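Local coordinates for protein transglutaminase elicitor (Phytophthora sojae, PDB 3TW5) that probably cross-links proteins by joining glutamine side chains to lysine amines, as a transglutaminase probably related to cysteine proteases and apparently recognised by innate immunity, at residues D199-N211 with Y304-G318. The protein carries 1 engineered substitution. Residues are numbered along the deposited sequence; the frame is centred on the assembly and turned at random.
Sequences DLNPAYFHIASAN and YYYLLELDDAGEIIG
A helix laid across a beta hairpin of the large antiparallel sheet forms this buried contact: helix 202-211 passes over strand 304-310 almost perpendicularly, at 87°, with His206 meeting Tyr306 and Leu308, while Ala203 and Ile207 rest on the returning strand 316-318. His206 and Tyr306 make the polar link. ND1 of His206 and OH of Tyr306 lie 2.7 Å apart in a nearly straight hydrogen bond (169°), the hydroxyl sitting in the imidazole plane. Neither ring lies over the other's face, their planes being steeply inclined. With CG of Tyr306 wedged between its own backbone N and carbonyl carbon (chi1 46°), the phenol stands up from the strand against the helix; its OH also bonds Ser275 of the adjoining strand 269-280, so this buried hydroxyl has two partners. CD1 of Leu308 lies over one face of the imidazole, toward its CG-CD2 side, in a CH-pi contact, 4.1 Å from the ring centroid, and Phe238 packs edge-to-face with the same ring. These neighbours, together with the hydrogen bond, would restrict rotation of the imidazole. Nearer the start of strand 304-310, Tyr304 meets Phe205 obliquely, CD2 to CZ at 3.8 Å, and CD2 of Phe205 reaches CE1 of Tyr306. At the start of the helix Pro202 sets CB 3.7 Å from CB of Tyr306. Leu308 sends its other methyl, CD2, to the backbone of Ala203. The ends of Ile207 and Ile316 meet head-on, CD1 of Ile316 lying 3.8 Å from CG1 of Ile207 and CD1 of Ile207 settling against CG2 of Ile316. The N-cap is Asn201, whose OD1 accepts from Ala203 N on an in-plane lone pair. Right beside this cap the helix comes closest to the returning strand, where CB of Ala203 lies 3.5 Å from the carbonyl O of Gly318, an oxygen that already accepts from Glu309 N within the hairpin.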
loop_
_atom_site.group_PDB
_atom_site.type_symbol
_atom_site.label_atom_id
_atom_site.label_comp_id
_atom_site.label_asym_id
_atom_site.label_seq_id
_atom_site.Cartn_x
_atom_site.Cartn_y
_atom_site.Cartn_z
ATOM N N ASP A 199 -2.011 -14.683 8.324
ATOM C CA ASP A 199 -0.748 -15.392 8.115
ATOM C C ASP A 199 -0.438 -15.648 6.632
ATOM O O ASP A 199 -1.342 -15.778 5.796
ATOM C CB ASP A 199 -0.705 -16.702 8.920
ATOM C CG ASP A 199 -1.938 -17.574 8.696
ATOM O OD1 ASP A 199 -2.162 -18.023 7.547
ATOM O OD2 ASP A 199 -2.679 -17.819 9.678
ATOM N N LEU A 200 0.856 -15.729 6.333
ATOM C CA LEU A 200 1.363 -15.816 4.972
ATOM C C LEU A 200 2.637 -16.644 5.011
ATOM O O LEU A 200 3.561 -16.322 5.761
ATOM C CB LEU A 200 1.667 -14.406 4.457
ATOM C CG LEU A 200 2.228 -14.180 3.053
ATOM C CD1 LEU A 200 1.108 -14.074 2.041
ATOM C CD2 LEU A 200 3.061 -12.916 3.035
ATOM N N ASN A 201 2.682 -17.712 4.219
ATOM C CA ASN A 201 3.846 -18.596 4.179
ATOM C C ASN A 201 5.104 -17.846 3.734
ATOM O O ASN A 201 5.080 -17.148 2.719
ATOM C CB ASN A 201 3.582 -19.798 3.266
ATOM C CG ASN A 201 4.503 -20.970 3.556
ATOM O OD1 ASN A 201 5.723 -20.844 3.510
ATOM N ND2 ASN A 201 3.917 -22.123 3.851
ATOM N N PRO A 202 6.203 -17.968 4.507
ATOM C CA PRO A 202 7.445 -17.276 4.161
ATOM C C PRO A 202 8.077 -17.786 2.865
ATOM O O PRO A 202 8.802 -17.040 2.203
ATOM C CB PRO A 202 8.354 -17.553 5.362
ATOM C CG PRO A 202 7.780 -18.744 6.018
ATOM C CD PRO A 202 6.312 -18.684 5.790
ATOM N N ALA A 203 7.800 -19.040 2.510
ATOM C CA ALA A 203 8.192 -19.574 1.208
ATOM C C ALA A 203 7.536 -18.745 0.115
ATOM O O ALA A 203 8.210 -18.273 -0.803
ATOM C CB ALA A 203 7.797 -21.030 1.073
ATOM N N TYR A 204 6.223 -18.551 0.235
ATOM C CA TYR A 204 5.498 -17.733 -0.721
ATOM C C TYR A 204 6.023 -16.295 -0.728
ATOM O O TYR A 204 6.247 -15.723 -1.793
ATOM C CB TYR A 204 3.978 -17.771 -0.492
ATOM C CG TYR A 204 3.266 -16.819 -1.416
ATOM C CD1 TYR A 204 3.200 -17.072 -2.784
ATOM C CD2 TYR A 204 2.717 -15.635 -0.936
ATOM C CE1 TYR A 204 2.585 -16.186 -3.646
ATOM C CE2 TYR A 204 2.094 -14.738 -1.793
ATOM C CZ TYR A 204 2.034 -15.023 -3.146
ATOM O OH TYR A 204 1.425 -14.141 -4.002
ATOM N N PHE A 205 6.230 -15.728 0.457
ATOM C CA PHE A 205 6.751 -14.368 0.575
ATOM C C PHE A 205 8.037 -14.179 -0.237
ATOM O O PHE A 205 8.127 -13.259 -1.054
ATOM C CB PHE A 205 6.971 -13.989 2.047
ATOM C CG PHE A 205 7.648 -12.656 2.239
ATOM C CD1 PHE A 205 6.953 -11.468 2.027
ATOM C CD2 PHE A 205 8.979 -12.589 2.631
ATOM C CE1 PHE A 205 7.580 -10.236 2.201
ATOM C CE2 PHE A 205 9.610 -11.361 2.806
ATOM C CZ PHE A 205 8.908 -10.184 2.590
ATOM N N HIS A 206 9.014 -15.059 -0.015
ATOM C CA HIS A 206 10.303 -14.988 -0.709
ATOM C C HIS A 206 10.139 -15.168 -2.216
ATOM O O HIS A 206 10.623 -14.344 -2.989
ATOM C CB HIS A 206 11.293 -16.018 -0.144
ATOM C CG HIS A 206 12.709 -15.812 -0.594
ATOM N ND1 HIS A 206 13.606 -15.029 0.102
ATOM C CD2 HIS A 206 13.384 -16.290 -1.667
ATOM C CE1 HIS A 206 14.770 -15.032 -0.524
ATOM N NE2 HIS A 206 14.663 -15.789 -1.600
ATOM N N ILE A 207 9.444 -16.232 -2.620
ATOM C CA ILE A 207 9.221 -16.541 -4.036
ATOM C C ILE A 207 8.550 -15.376 -4.774
ATOM O O ILE A 207 9.001 -14.977 -5.846
ATOM C CB ILE A 207 8.406 -17.852 -4.221
ATOM C CG1 ILE A 207 9.230 -19.061 -3.757
ATOM C CG2 ILE A 207 7.970 -18.031 -5.680
ATOM C CD1 ILE A 207 8.408 -20.303 -3.469
ATOM N N ALA A 208 7.489 -14.828 -4.183
ATOM C CA ALA A 208 6.766 -13.701 -4.767
ATOM C C ALA A 208 7.635 -12.449 -4.850
ATOM O O ALA A 208 7.735 -11.838 -5.912
ATOM C CB ALA A 208 5.485 -13.417 -3.985
ATOM N N SER A 209 8.270 -12.086 -3.735
ATOM C CA SER A 209 9.079 -10.866 -3.655
ATOM C C SER A 209 10.254 -10.882 -4.624
ATOM O O SER A 209 10.539 -9.877 -5.271
ATOM C CB SER A 209 9.582 -10.637 -2.229
ATOM O OG SER A 209 8.507 -10.565 -1.307
ATOM N N ALA A 210 10.919 -12.030 -4.727
ATOM C CA ALA A 210 12.080 -12.183 -5.603
ATOM C C ALA A 210 11.702 -12.156 -7.086
ATOM O O ALA A 210 12.376 -11.510 -7.888
ATOM C CB ALA A 210 12.843 -13.460 -5.262
ATOM N N ASN A 211 10.628 -12.859 -7.439
ATOM C CA ASN A 211 10.142 -12.902 -8.818
ATOM C C ASN A 211 9.580 -11.563 -9.307
ATOM O O ASN A 211 9.942 -11.098 -10.386
ATOM C CB ASN A 211 9.098 -14.011 -8.990
ATOM C CG ASN A 211 9.721 -15.372 -9.233
ATOM O OD1 ASN A 211 9.994 -15.746 -10.375
ATOM N ND2 ASN A 211 9.930 -16.130 -8.163
ATOM N N TYR A 304 13.011 -9.410 7.870
ATOM C CA TYR A 304 12.249 -10.627 8.099
ATOM C C TYR A 304 13.191 -11.815 8.143
ATOM O O TYR A 304 14.121 -11.917 7.340
ATOM C CB TYR A 304 11.179 -10.818 7.021
ATOM C CG TYR A 304 10.175 -9.692 6.969
ATOM C CD1 TYR A 304 9.217 -9.540 7.974
ATOM C CD2 TYR A 304 10.189 -8.770 5.925
ATOM C CE1 TYR A 304 8.296 -8.501 7.936
ATOM C CE2 TYR A 304 9.269 -7.725 5.876
ATOM C CZ TYR A 304 8.326 -7.599 6.885
ATOM O OH TYR A 304 7.414 -6.571 6.845
ATOM N N TYR A 305 12.939 -12.703 9.095
ATOM C CA TYR A 305 13.803 -13.843 9.351
ATOM C C TYR A 305 12.977 -15.110 9.211
ATOM O O TYR A 305 11.926 -15.249 9.840
ATOM C CB TYR A 305 14.416 -13.744 10.754
ATOM C CG TYR A 305 14.886 -12.350 11.115
ATOM C CD1 TYR A 305 16.191 -11.937 10.838
ATOM C CD2 TYR A 305 14.020 -11.438 11.721
ATOM C CE1 TYR A 305 16.621 -10.654 11.160
ATOM C CE2 TYR A 305 14.437 -10.154 12.045
ATOM C CZ TYR A 305 15.738 -9.767 11.763
ATOM O OH TYR A 305 16.150 -8.493 12.088
ATOM N N TYR A 306 13.455 -16.028 8.379
ATOM C CA TYR A 306 12.734 -17.262 8.121
ATOM C C TYR A 306 13.636 -18.397 7.654
ATOM O O TYR A 306 14.696 -18.170 7.066
ATOM C CB TYR A 306 11.596 -17.029 7.113
ATOM C CG TYR A 306 11.962 -16.213 5.888
ATOM C CD1 TYR A 306 11.845 -14.822 5.891
ATOM C CD2 TYR A 306 12.405 -16.833 4.720
ATOM C CE1 TYR A 306 12.174 -14.068 4.766
ATOM C CE2 TYR A 306 12.733 -16.089 3.588
ATOM C CZ TYR A 306 12.616 -14.709 3.619
ATOM O OH TYR A 306 12.939 -13.975 2.503
ATOM N N LEU A 307 13.207 -19.620 7.947
ATOM C CA LEU A 307 13.832 -20.817 7.406
ATOM C C LEU A 307 13.084 -21.211 6.146
ATOM O O LEU A 307 11.865 -21.352 6.170
ATOM C CB LEU A 307 13.759 -21.973 8.412
ATOM C CG LEU A 307 14.552 -21.939 9.722
ATOM C CD1 LEU A 307 14.090 -23.071 10.631
ATOM C CD2 LEU A 307 16.055 -22.027 9.467
ATOM N N LEU A 308 13.809 -21.376 5.048
ATOM C CA LEU A 308 13.219 -21.914 3.827
ATOM C C LEU A 308 13.487 -23.411 3.736
ATOM O O LEU A 308 14.595 -23.870 4.030
ATOM C CB LEU A 308 13.760 -21.196 2.588
ATOM C CG LEU A 308 13.320 -19.752 2.332
ATOM C CD1 LEU A 308 13.960 -19.231 1.055
ATOM C CD2 LEU A 308 11.805 -19.634 2.253
ATOM N N GLU A 309 12.467 -24.168 3.344
ATOM C CA GLU A 309 12.603 -25.612 3.176
ATOM C C GLU A 309 12.927 -25.957 1.729
ATOM O O GLU A 309 12.225 -25.535 0.806
ATOM C CB GLU A 309 11.333 -26.331 3.620
ATOM C CG GLU A 309 11.037 -26.201 5.099
ATOM C CD GLU A 309 9.573 -26.414 5.422
ATOM O OE1 GLU A 309 8.821 -26.857 4.532
ATOM O OE2 GLU A 309 9.170 -26.138 6.569
ATOM N N LEU A 310 14.000 -26.722 1.547
ATOM C CA LEU A 310 14.471 -27.126 0.225
ATOM C C LEU A 310 14.372 -28.635 0.041
ATOM O O LEU A 310 14.563 -29.395 0.990
ATOM C CB LEU A 310 15.921 -26.680 0.029
ATOM C CG LEU A 310 16.241 -25.312 -0.588
ATOM C CD1 LEU A 310 15.485 -24.155 0.060
ATOM C CD2 LEU A 310 17.742 -25.061 -0.523
ATOM N N ASP A 311 14.060 -29.065 -1.177
ATOM C CA ASP A 311 14.135 -30.483 -1.527
ATOM C C ASP A 311 15.526 -30.797 -2.094
ATOM O O ASP A 311 16.419 -29.947 -2.045
ATOM C CB ASP A 311 13.014 -30.877 -2.504
ATOM C CG ASP A 311 13.161 -30.231 -3.880
ATOM O OD1 ASP A 311 14.080 -29.407 -4.084
ATOM O OD2 ASP A 311 12.343 -30.556 -4.767
ATOM N N ASP A 312 15.703 -32.004 -2.626
ATOM C CA ASP A 312 16.982 -32.414 -3.215
ATOM C C ASP A 312 17.447 -31.511 -4.357
ATOM O O ASP A 312 18.630 -31.181 -4.446
ATOM C CB ASP A 312 16.915 -33.864 -3.691
ATOM C CG ASP A 312 16.944 -34.850 -2.545
ATOM O OD1 ASP A 312 16.258 -35.892 -2.645
ATOM O OD2 ASP A 312 17.649 -34.583 -1.545
ATOM N N ALA A 313 16.513 -31.111 -5.217
ATOM C CA ALA A 313 16.818 -30.244 -6.356
ATOM C C ALA A 313 17.064 -28.792 -5.939
ATOM O O ALA A 313 17.306 -27.930 -6.788
ATOM C CB ALA A 313 15.705 -30.322 -7.400
ATOM N N GLY A 314 17.002 -28.527 -4.634
ATOM C CA GLY A 314 17.224 -27.184 -4.099
ATOM C C GLY A 314 16.075 -26.241 -4.396
ATOM O O GLY A 314 16.262 -25.024 -4.499
ATOM N N GLU A 315 14.883 -26.815 -4.534
ATOM C CA GLU A 315 13.682 -26.055 -4.830
ATOM C C GLU A 315 12.923 -25.740 -3.544
ATOM O O GLU A 315 12.798 -26.594 -2.668
ATOM C CB GLU A 315 12.802 -26.836 -5.809
ATOM C CG GLU A 315 11.741 -25.995 -6.494
ATOM C CD GLU A 315 11.313 -26.557 -7.839
ATOM O OE1 GLU A 315 12.154 -26.609 -8.766
ATOM O OE2 GLU A 315 10.125 -26.930 -7.972
ATOM N N ILE A 316 12.432 -24.507 -3.436
ATOM C CA ILE A 316 11.680 -24.068 -2.263
ATOM C C ILE A 316 10.316 -24.752 -2.221
ATOM O O ILE A 316 9.490 -24.570 -3.120
ATOM C CB ILE A 316 11.491 -22.535 -2.231
ATOM C CG1 ILE A 316 12.829 -21.815 -2.403
ATOM C CG2 ILE A 316 10.822 -22.112 -0.928
ATOM C CD1 ILE A 316 12.699 -20.382 -2.854
ATOM N N ILE A 317 10.097 -25.541 -1.171
ATOM C CA ILE A 317 8.856 -26.302 -1.005
ATOM C C ILE A 317 8.069 -25.878 0.237
ATOM O O ILE A 317 6.951 -26.348 0.466
ATOM C CB ILE A 317 9.114 -27.827 -0.954
ATOM C CG1 ILE A 317 10.071 -28.182 0.189
ATOM C CG2 ILE A 317 9.638 -28.325 -2.295
ATOM C CD1 ILE A 317 9.952 -29.612 0.666
ATOM N N GLY A 318 8.659 -24.989 1.032
ATOM C CA GLY A 318 8.046 -24.547 2.276
ATOM C C GLY A 318 8.921 -23.614 3.083
ATOM O O GLY A 318 9.989 -23.203 2.630
#